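Local coordinates for protein isomaltose glucohydrolase (Kribbella flavida, PDB 5Z3E) that hydrolyses the alpha-1,6-glucosidic linkage of isomaltose from its non-reducing end, giving beta-D-glucose and D-glucose inside the cell, at residues His46-Tyr59 and Ile84-Phe96. The protein carries 1 engineered substitution. Numbering follows the deposited sequence. Where two conformers were deposited one is given.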
ATOM      1  N   HIS A  46      -3.415   8.762 -15.027  1.00 12.05           N
ATOM      2  CA  HIS A  46      -3.661  10.030 -14.369  1.00 12.43           C
ATOM      3  C   HIS A  46      -5.102  10.473 -14.548  1.00 12.69           C
ATOM      4  O   HIS A  46      -5.760  10.931 -13.599  1.00 12.98           O
ATOM      5  CB  HIS A  46      -2.704  11.088 -14.892  1.00 13.65           C
ATOM      6  CG  HIS A  46      -3.083  12.468 -14.455  1.00 13.06           C
ATOM      7  ND1 HIS A  46      -3.777  13.325 -15.246  1.00 15.69           N
ATOM      8  CD2 HIS A  46      -2.887  13.120 -13.283  1.00 13.68           C
ATOM      9  CE1 HIS A  46      -4.008  14.437 -14.571  1.00 16.15           C
ATOM     10  NE2 HIS A  46      -3.467  14.350 -13.384  1.00 14.27           N
ATOM     11  N   ALA A  47      -5.643  10.346 -15.765  1.00 13.27           N
ATOM     12  CA  ALA A  47      -6.986  10.793 -16.043  1.00 14.93           C
ATOM     13  C   ALA A  47      -8.023  10.009 -15.268  1.00 14.47           C
ATOM     14  O   ALA A  47      -8.960  10.599 -14.727  1.00 15.17           O
ATOM     15  CB  ALA A  47      -7.269  10.725 -17.550  1.00 17.71           C
ATOM     16  N   VAL A  48      -7.898   8.702 -15.200  0.61 13.92           N
ATOM     17  CA  VAL A  48      -8.930   7.924 -14.570  0.61 14.69           C
ATOM     18  C   VAL A  48      -8.890   8.103 -13.035  0.61 13.33           C
ATOM     19  O   VAL A  48      -9.930   8.129 -12.388  0.61 13.68           O
ATOM     20  CB  VAL A  48      -8.900   6.467 -15.074  0.61 15.38           C
ATOM     21  CG1 VAL A  48      -7.724   5.734 -14.482  0.61 13.78           C
ATOM     22  CG2 VAL A  48     -10.169   5.732 -14.755  0.61 14.36           C
ATOM     23  N   ILE A  49      -7.702   8.285 -12.462  1.00 11.91           N
ATOM     24  CA  ILE A  49      -7.605   8.549 -11.032  1.00 11.55           C
ATOM     25  C   ILE A  49      -8.244   9.891 -10.699  1.00 11.25           C
ATOM     26  O   ILE A  49      -9.051  10.018  -9.769  1.00 12.13           O
ATOM     27  CB  ILE A  49      -6.134   8.497 -10.566  1.00 10.87           C
ATOM     28  CG1 ILE A  49      -5.601   7.060 -10.574  1.00 11.03           C
ATOM     29  CG2 ILE A  49      -5.995   9.119  -9.188  1.00 10.93           C
ATOM     30  CD1 ILE A  49      -4.097   6.954 -10.521  1.00 10.84           C
ATOM     31  N   THR A  50      -7.892  10.919 -11.451  1.00 11.56           N
ATOM     32  CA  THR A  50      -8.379  12.259 -11.122  1.00 12.31           C
ATOM     33  C   THR A  50      -9.842  12.425 -11.455  1.00 12.87           C
ATOM     34  O   THR A  50     -10.548  13.151 -10.751  1.00 13.99           O
ATOM     35  CB  THR A  50      -7.511  13.363 -11.735  1.00 13.21           C
ATOM     36  OG1 THR A  50      -7.481  13.231 -13.162  1.00 14.19           O
ATOM     37  CG2 THR A  50      -6.114  13.350 -11.177  1.00 13.57           C
ATOM     38  N   ARG A  51     -10.342  11.736 -12.480  1.00 13.00           N
ATOM     39  CA  ARG A  51     -11.759  11.829 -12.777  1.00 14.48           C
ATOM     40  C   ARG A  51     -12.583  11.221 -11.664  1.00 13.96           C
ATOM     41  O   ARG A  51     -13.663  11.718 -11.351  1.00 16.40           O
ATOM     42  CB  ARG A  51     -12.061  11.091 -14.081  1.00 19.05           C
ATOM     43  CG  ARG A  51     -13.502  11.288 -14.445  1.00 31.36           C
ATOM     44  CD  ARG A  51     -14.387  10.098 -14.393  1.00 46.32           C
ATOM     45  NE  ARG A  51     -13.951   9.050 -15.335  1.00 37.61           N
ATOM     46  CZ  ARG A  51     -14.677   7.976 -15.658  1.00 53.29           C
ATOM     47  NH1 ARG A  51     -14.127   6.998 -16.411  1.00 50.93           N
ATOM     48  NH2 ARG A  51     -15.967   7.881 -15.301  1.00 61.77           N
ATOM     49  N   HIS A  52     -12.104  10.148 -11.057  1.00 12.38           N
ATOM     50  CA  HIS A  52     -12.864   9.452 -10.028  1.00 12.46           C
ATOM     51  C   HIS A  52     -12.631   9.959  -8.617  1.00 11.52           C
ATOM     52  O   HIS A  52     -13.348   9.571  -7.696  1.00 12.66           O
ATOM     53  CB  HIS A  52     -12.620   7.949 -10.112  1.00 13.84           C
ATOM     54  CG  HIS A  52     -13.278   7.301 -11.262  1.00 15.57           C
ATOM     55  ND1 HIS A  52     -14.637   7.175 -11.336  1.00 19.18           N
ATOM     56  CD2 HIS A  52     -12.759   6.815 -12.395  1.00 19.32           C
ATOM     57  CE1 HIS A  52     -14.925   6.587 -12.478  1.00 24.36           C
ATOM     58  NE2 HIS A  52     -13.810   6.352 -13.134  1.00 22.67           N
ATOM     59  N   GLN A  53     -11.614  10.790  -8.421  1.00 11.66           N
ATOM     60  CA  GLN A  53     -11.398  11.394  -7.109  1.00 11.07           C
ATOM     61  C   GLN A  53     -12.682  12.082  -6.649  1.00 11.30           C
ATOM     62  O   GLN A  53     -13.329  12.795  -7.402  1.00 13.12           O
ATOM     63  CB  GLN A  53     -10.247  12.375  -7.181  1.00 11.24           C
ATOM     64  CG  GLN A  53      -9.829  12.965  -5.839  1.00 10.82           C
ATOM     65  CD  GLN A  53      -8.530  13.730  -5.927  1.00 10.33           C
ATOM     66  OE1 GLN A  53      -8.119  14.162  -7.007  1.00 11.48           O
ATOM     67  NE2 GLN A  53      -7.872  13.911  -4.793  1.00  9.81           N
ATOM     68  N   ASP A  54     -13.089  11.829  -5.407  1.00 11.05           N
ATOM     69  CA  ASP A  54     -14.297  12.403  -4.840  1.00 12.11           C
ATOM     70  C   ASP A  54     -14.136  13.889  -4.709  1.00 12.70           C
ATOM     71  O   ASP A  54     -13.004  14.403  -4.515  1.00 12.76           O
ATOM     72  CB  ASP A  54     -14.634  11.750  -3.506  1.00 12.46           C
ATOM     73  CG  ASP A  54     -15.933  12.286  -2.916  1.00 13.76           C
ATOM     74  OD1 ASP A  54     -17.011  11.990  -3.479  1.00 15.00           O
ATOM     75  OD2 ASP A  54     -15.878  13.041  -1.924  1.00 13.84           O
ATOM     76  N   ALA A  55     -15.270  14.578  -4.709  1.00 14.87           N
ATOM     77  CA  ALA A  55     -15.322  15.990  -4.463  1.00 16.10           C
ATOM     78  C   ALA A  55     -14.568  16.409  -3.186  1.00 14.45           C
ATOM     79  O   ALA A  55     -14.020  17.507  -3.193  1.00 15.32           O
ATOM     80  CB  ALA A  55     -16.779  16.480  -4.408  1.00 19.40           C
ATOM     81  N   GLY A  56     -14.609  15.609  -2.170  1.00 12.88           N
ATOM     82  CA  GLY A  56     -13.936  15.970  -0.925  1.00 11.60           C
ATOM     83  C   GLY A  56     -12.444  15.626  -0.866  1.00  9.68           C
ATOM     84  O   GLY A  56     -11.821  15.927   0.142  1.00  9.15           O
ATOM     85  N   GLY A  57     -11.908  14.990  -1.906  1.00  9.81           N
ATOM     86  CA  GLY A  57     -10.506  14.673  -2.007  1.00  9.84           C
ATOM     87  C   GLY A  57     -10.151  13.197  -1.960  1.00  8.92           C
ATOM     88  O   GLY A  57      -9.065  12.814  -2.413  1.00  9.03           O
ATOM     89  N   ALA A  58     -11.036  12.356  -1.416  1.00  9.17           N
ATOM     90  CA  ALA A  58     -10.691  10.947  -1.304  1.00  9.30           C
ATOM     91  C   ALA A  58     -10.525  10.323  -2.685  1.00  9.00           C
ATOM     92  O   ALA A  58     -11.248  10.641  -3.629  1.00  9.94           O
ATOM     93  CB  ALA A  58     -11.801  10.151  -0.573  1.00 10.26           C
ATOM     94  N   TYR A  59      -9.594   9.382  -2.795  1.00  9.24           N
ATOM     95  CA  TYR A  59      -9.550   8.490  -3.957  1.00  9.70           C
ATOM     96  C   TYR A  59     -10.387   7.257  -3.630  1.00  9.81           C
ATOM     97  O   TYR A  59     -10.117   6.580  -2.657  1.00 11.15           O
ATOM     98  CB  TYR A  59      -8.131   8.056  -4.316  1.00  9.80           C
ATOM     99  CG  TYR A  59      -7.209   9.162  -4.776  1.00  9.40           C
ATOM    100  CD1 TYR A  59      -7.506   9.953  -5.878  1.00  9.94           C
ATOM    101  CD2 TYR A  59      -5.999   9.397  -4.125  1.00  9.24           C
ATOM    102  CE1 TYR A  59      -6.641  10.933  -6.308  1.00 10.00           C
ATOM    103  CE2 TYR A  59      -5.129  10.364  -4.553  1.00  9.32           C
ATOM    104  CZ  TYR A  59      -5.443  11.147  -5.640  1.00  9.53           C
ATOM    105  OH  TYR A  59      -4.536  12.102  -6.018  1.00 10.74           O
ATOM    106  N   ILE A  84       0.293   9.852  -8.395  1.00  8.88           N
ATOM    107  CA  ILE A  84      -0.164  11.142  -8.876  1.00  9.55           C
ATOM    108  C   ILE A  84       0.858  12.242  -8.578  1.00  9.31           C
ATOM    109  O   ILE A  84       1.089  13.137  -9.399  1.00 10.33           O
ATOM    110  CB  ILE A  84      -1.551  11.459  -8.274  1.00 10.03           C
ATOM    111  CG1 ILE A  84      -2.622  10.506  -8.822  1.00 10.54           C
ATOM    112  CG2 ILE A  84      -1.945  12.917  -8.459  1.00 11.50           C
ATOM    113  CD1 ILE A  84      -2.897  10.644 -10.326  1.00 11.65           C
ATOM    114  N   SER A  85       1.467  12.188  -7.397  1.00  9.33           N
ATOM    115  CA  SER A  85       2.486  13.150  -7.017  1.00  9.41           C
ATOM    116  C   SER A  85       3.707  13.055  -7.927  1.00  9.47           C
ATOM    117  O   SER A  85       4.239  14.071  -8.388  1.00 10.30           O
ATOM    118  CB  SER A  85       2.887  12.920  -5.558  1.00  9.29           C
ATOM    119  OG  SER A  85       3.916  13.809  -5.177  1.00  9.49           O
ATOM    120  N   ARG A  86       4.135  11.834  -8.236  1.00  9.63           N
ATOM    121  CA  ARG A  86       5.226  11.627  -9.198  1.00 10.21           C
ATOM    122  C   ARG A  86       4.873  12.134 -10.571  1.00 10.60           C
ATOM    123  O   ARG A  86       5.711  12.704 -11.268  1.00 12.02           O
ATOM    124  CB  ARG A  86       5.591  10.146  -9.256  1.00 10.63           C
ATOM    125  CG  ARG A  86       6.378   9.649  -8.060  1.00  9.71           C
ATOM    126  CD  ARG A  86       6.482   8.150  -8.063  1.00 10.08           C
ATOM    127  NE  ARG A  86       7.379   7.584  -7.067  1.00 10.00           N
ATOM    128  CZ  ARG A  86       8.540   6.988  -7.304  1.00 11.31           C
ATOM    129  NH1 ARG A  86       9.055   6.955  -8.515  1.00 14.19           N
ATOM    130  NH2 ARG A  86       9.186   6.400  -6.312  1.00 11.96           N
ATOM    131  N   TYR A  87       3.624  11.935 -10.990  1.00 11.23           N
ATOM    132  CA  TYR A  87       3.155  12.419 -12.277  1.00 11.89           C
ATOM    133  C   TYR A  87       3.188  13.927 -12.335  1.00 12.47           C
ATOM    134  O   TYR A  87       3.315  14.493 -13.425  1.00 14.98           O
ATOM    135  CB  TYR A  87       1.734  11.906 -12.536  1.00 12.69           C
ATOM    136  CG  TYR A  87       1.234  12.098 -13.933  1.00 12.77           C
ATOM    137  CD1 TYR A  87       1.486  11.137 -14.896  1.00 14.82           C
ATOM    138  CD2 TYR A  87       0.492  13.195 -14.296  1.00 14.14           C
ATOM    139  CE1 TYR A  87       1.019  11.272 -16.183  1.00 17.51           C
ATOM    140  CE2 TYR A  87       0.023  13.339 -15.629  1.00 16.32           C
ATOM    141  CZ  TYR A  87       0.300  12.368 -16.538  1.00 18.05           C
ATOM    142  OH  TYR A  87      -0.153  12.481 -17.864  1.00 23.38           O
ATOM    143  N   GLY A  88       3.064  14.597 -11.195  1.00 12.76           N
ATOM    144  CA  GLY A  88       3.188  16.038 -11.095  1.00 13.32           C
ATOM    145  C   GLY A  88       1.899  16.769 -10.806  1.00 12.93           C
ATOM    146  O   GLY A  88       1.888  18.000 -10.833  1.00 14.29           O
ATOM    147  N   ASP A  89       0.818  16.044 -10.512  1.00 12.11           N
ATOM    148  CA  ASP A  89      -0.462  16.694 -10.234  1.00 11.91           C
ATOM    149  C   ASP A  89      -0.532  17.019  -8.732  1.00 10.71           C
ATOM    150  O   ASP A  89      -1.081  16.288  -7.911  1.00 11.33           O
ATOM    151  CB  ASP A  89      -1.636  15.862 -10.710  1.00 12.29           C
ATOM    152  CG  ASP A  89      -2.944  16.596 -10.675  1.00 12.00           C
ATOM    153  OD1 ASP A  89      -3.082  17.590  -9.937  1.00 12.26           O
ATOM    154  OD2 ASP A  89      -3.870  16.160 -11.411  1.00 14.24           O
ATOM    155  N   VAL A  90       0.120  18.127  -8.394  1.00 11.16           N
ATOM    156  CA  VAL A  90       0.245  18.568  -7.017  1.00 10.84           C
ATOM    157  C   VAL A  90      -1.116  18.855  -6.423  1.00 10.42           C
ATOM    158  O   VAL A  90      -1.363  18.534  -5.250  1.00 11.15           O
ATOM    159  CB  VAL A  90       1.164  19.783  -6.961  1.00 12.22           C
ATOM    160  CG1 VAL A  90       1.250  20.382  -5.584  1.00 14.05           C
ATOM    161  CG2 VAL A  90       2.588  19.441  -7.454  1.00 15.58           C
ATOM    162  N   ALA A  91      -2.024  19.410  -7.209  1.00 10.36           N
ATOM    163  CA  ALA A  91      -3.331  19.751  -6.696  1.00 10.96           C
ATOM    164  C   ALA A  91      -4.104  18.499  -6.279  1.00 10.02           C
ATOM    165  O   ALA A  91      -4.636  18.440  -5.176  1.00  9.99           O
ATOM    166  CB  ALA A  91      -4.129  20.553  -7.731  1.00 13.23           C
ATOM    167  N   SER A  92      -4.168  17.488  -7.151  1.00  9.88           N
ATOM    168  CA  SER A  92      -4.941  16.299  -6.836  1.00  9.68           C
ATOM    169  C   SER A  92      -4.373  15.575  -5.623  1.00  9.07           C
ATOM    170  O   SER A  92      -5.124  15.183  -4.723  1.00  8.87           O
ATOM    171  CB  SER A  92      -4.962  15.355  -8.039  1.00 10.46           C
ATOM    172  OG  SER A  92      -5.537  14.108  -7.695  1.00 10.96           O
ATOM    173  N   ALA A  93      -3.063  15.363  -5.610  1.00  8.83           N
ATOM    174  CA  ALA A  93      -2.459  14.684  -4.466  1.00  8.75           C
ATOM    175  C   ALA A  93      -2.721  15.464  -3.184  1.00  7.81           C
ATOM    176  O   ALA A  93      -3.023  14.870  -2.146  1.00  7.92           O
ATOM    177  CB  ALA A  93      -0.966  14.483  -4.707  1.00  9.88           C
ATOM    178  N   GLY A  94      -2.580  16.779  -3.235  1.00  8.41           N
ATOM    179  CA  GLY A  94      -2.820  17.588  -2.057  1.00  8.19           C
ATOM    180  C   GLY A  94      -4.223  17.488  -1.538  1.00  7.65           C
ATOM    181  O   GLY A  94      -4.440  17.540  -0.318  1.00  8.04           O
ATOM    182  N   ARG A  95      -5.198  17.371  -2.430  1.00  7.73           N
ATOM    183  CA  ARG A  95      -6.583  17.225  -1.997  1.00  8.11           C
ATOM    184  C   ARG A  95      -6.811  15.879  -1.299  1.00  7.46           C
ATOM    185  O   ARG A  95      -7.610  15.811  -0.359  1.00  7.68           O
ATOM    186  CB  ARG A  95      -7.575  17.413  -3.127  1.00  9.64           C
ATOM    187  CG  ARG A  95      -7.592  18.870  -3.659  1.00 12.85           C
ATOM    188  CD  ARG A  95      -8.978  19.290  -4.133  1.00 15.67           C
ATOM    189  NE  ARG A  95      -9.852  19.361  -3.002  1.00 14.60           N
ATOM    190  CZ  ARG A  95     -11.197  18.946  -3.062  1.00 13.93           C
ATOM    191  NH1 ARG A  95     -11.896  18.988  -1.988  1.00 16.63           N
ATOM    192  NH2 ARG A  95     -11.729  18.520  -4.223  1.00 17.84           N
ATOM    193  N   PHE A  96      -6.132  14.822  -1.754  1.00  7.43           N
ATOM    194  CA  PHE A  96      -6.184  13.562  -1.034  1.00  7.25           C
ATOM    195  C   PHE A  96      -5.608  13.722   0.374  1.00  6.76           C
ATOM    196  O   PHE A  96      -6.216  13.284   1.351  1.00  6.92           O
ATOM    197  CB  PHE A  96      -5.439  12.462  -1.803  1.00  7.57           C
ATOM    198  CG  PHE A  96      -5.314  11.202  -1.004  1.00  8.02           C
ATOM    199  CD1 PHE A  96      -6.414  10.379  -0.815  1.00  9.77           C
ATOM    200  CD2 PHE A  96      -4.111  10.868  -0.414  1.00  9.51           C
ATOM    201  CE1 PHE A  96      -6.290   9.233  -0.052  1.00 12.91           C
ATOM    202  CE2 PHE A  96      -4.010   9.727   0.333  1.00 12.30           C
ATOM    203  CZ  PHE A  96      -5.092   8.920   0.511  1.00 14.33           C
TER
HETATM  204  O   HOH W   1      -9.637  17.252  -6.390  1.00 59.89           O
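Ser92 OG sits between two partners at the packed centre of this contact: it donates to Gln53 OE1 (2.7 Å) and accepts from Tyr59 OH (2.8 Å), so a small hydroxyl on a helix serves a buried phenol and an amide at once. Extended from a CG anti to the backbone N (chi1 -174°), Gln53 spends both hydrogens of NE2 nearly in its amide plane, on Ser92 O at 3.0 Å and on Gly57 O at 2.9 Å; these bonds fix the amide's rotation and pin the loop to the helix. Gly57, closing a type I turn at positive phi, makes a CA-H...O contact to Arg95 O (CA to O 3.5 Å), where a beta carbon would run into that oxygen. Nearby, Tyr59 CE2 lies 3.5 Å from Phe96 CB, the two rings nearly parallel but slid apart, while the slender tip of Ile84, CD1, meets Ile49 CG2 at 3.6 Å.

Where helix 74-87 gives way to helix 90-105, His46 CB lies over the Tyr87 ring in a CH-pi contact. The imidazole, slid toward that ring's rim, offers Tyr87 a flat face and Asp89 OD2 an edge N-H: NE2 donates almost straight to its anti lone pair (2.7 Å).

The solvent side is looser. There the exposed Arg95, its chain bent, clasps Ala55 O end-on with NH1 and NH2, and a water accepts from NH2 but donates only weakly to Gln53 OE1.

Helix 32-52 and its loop thus pack against a junction where Gly88, its positive phi suiting glycine, ends helix 74-87 in a Schellman motif and Asp89 N-caps helix 90-105, within the (alpha/alpha)6 barrel known for glycoside hydrolase family 15.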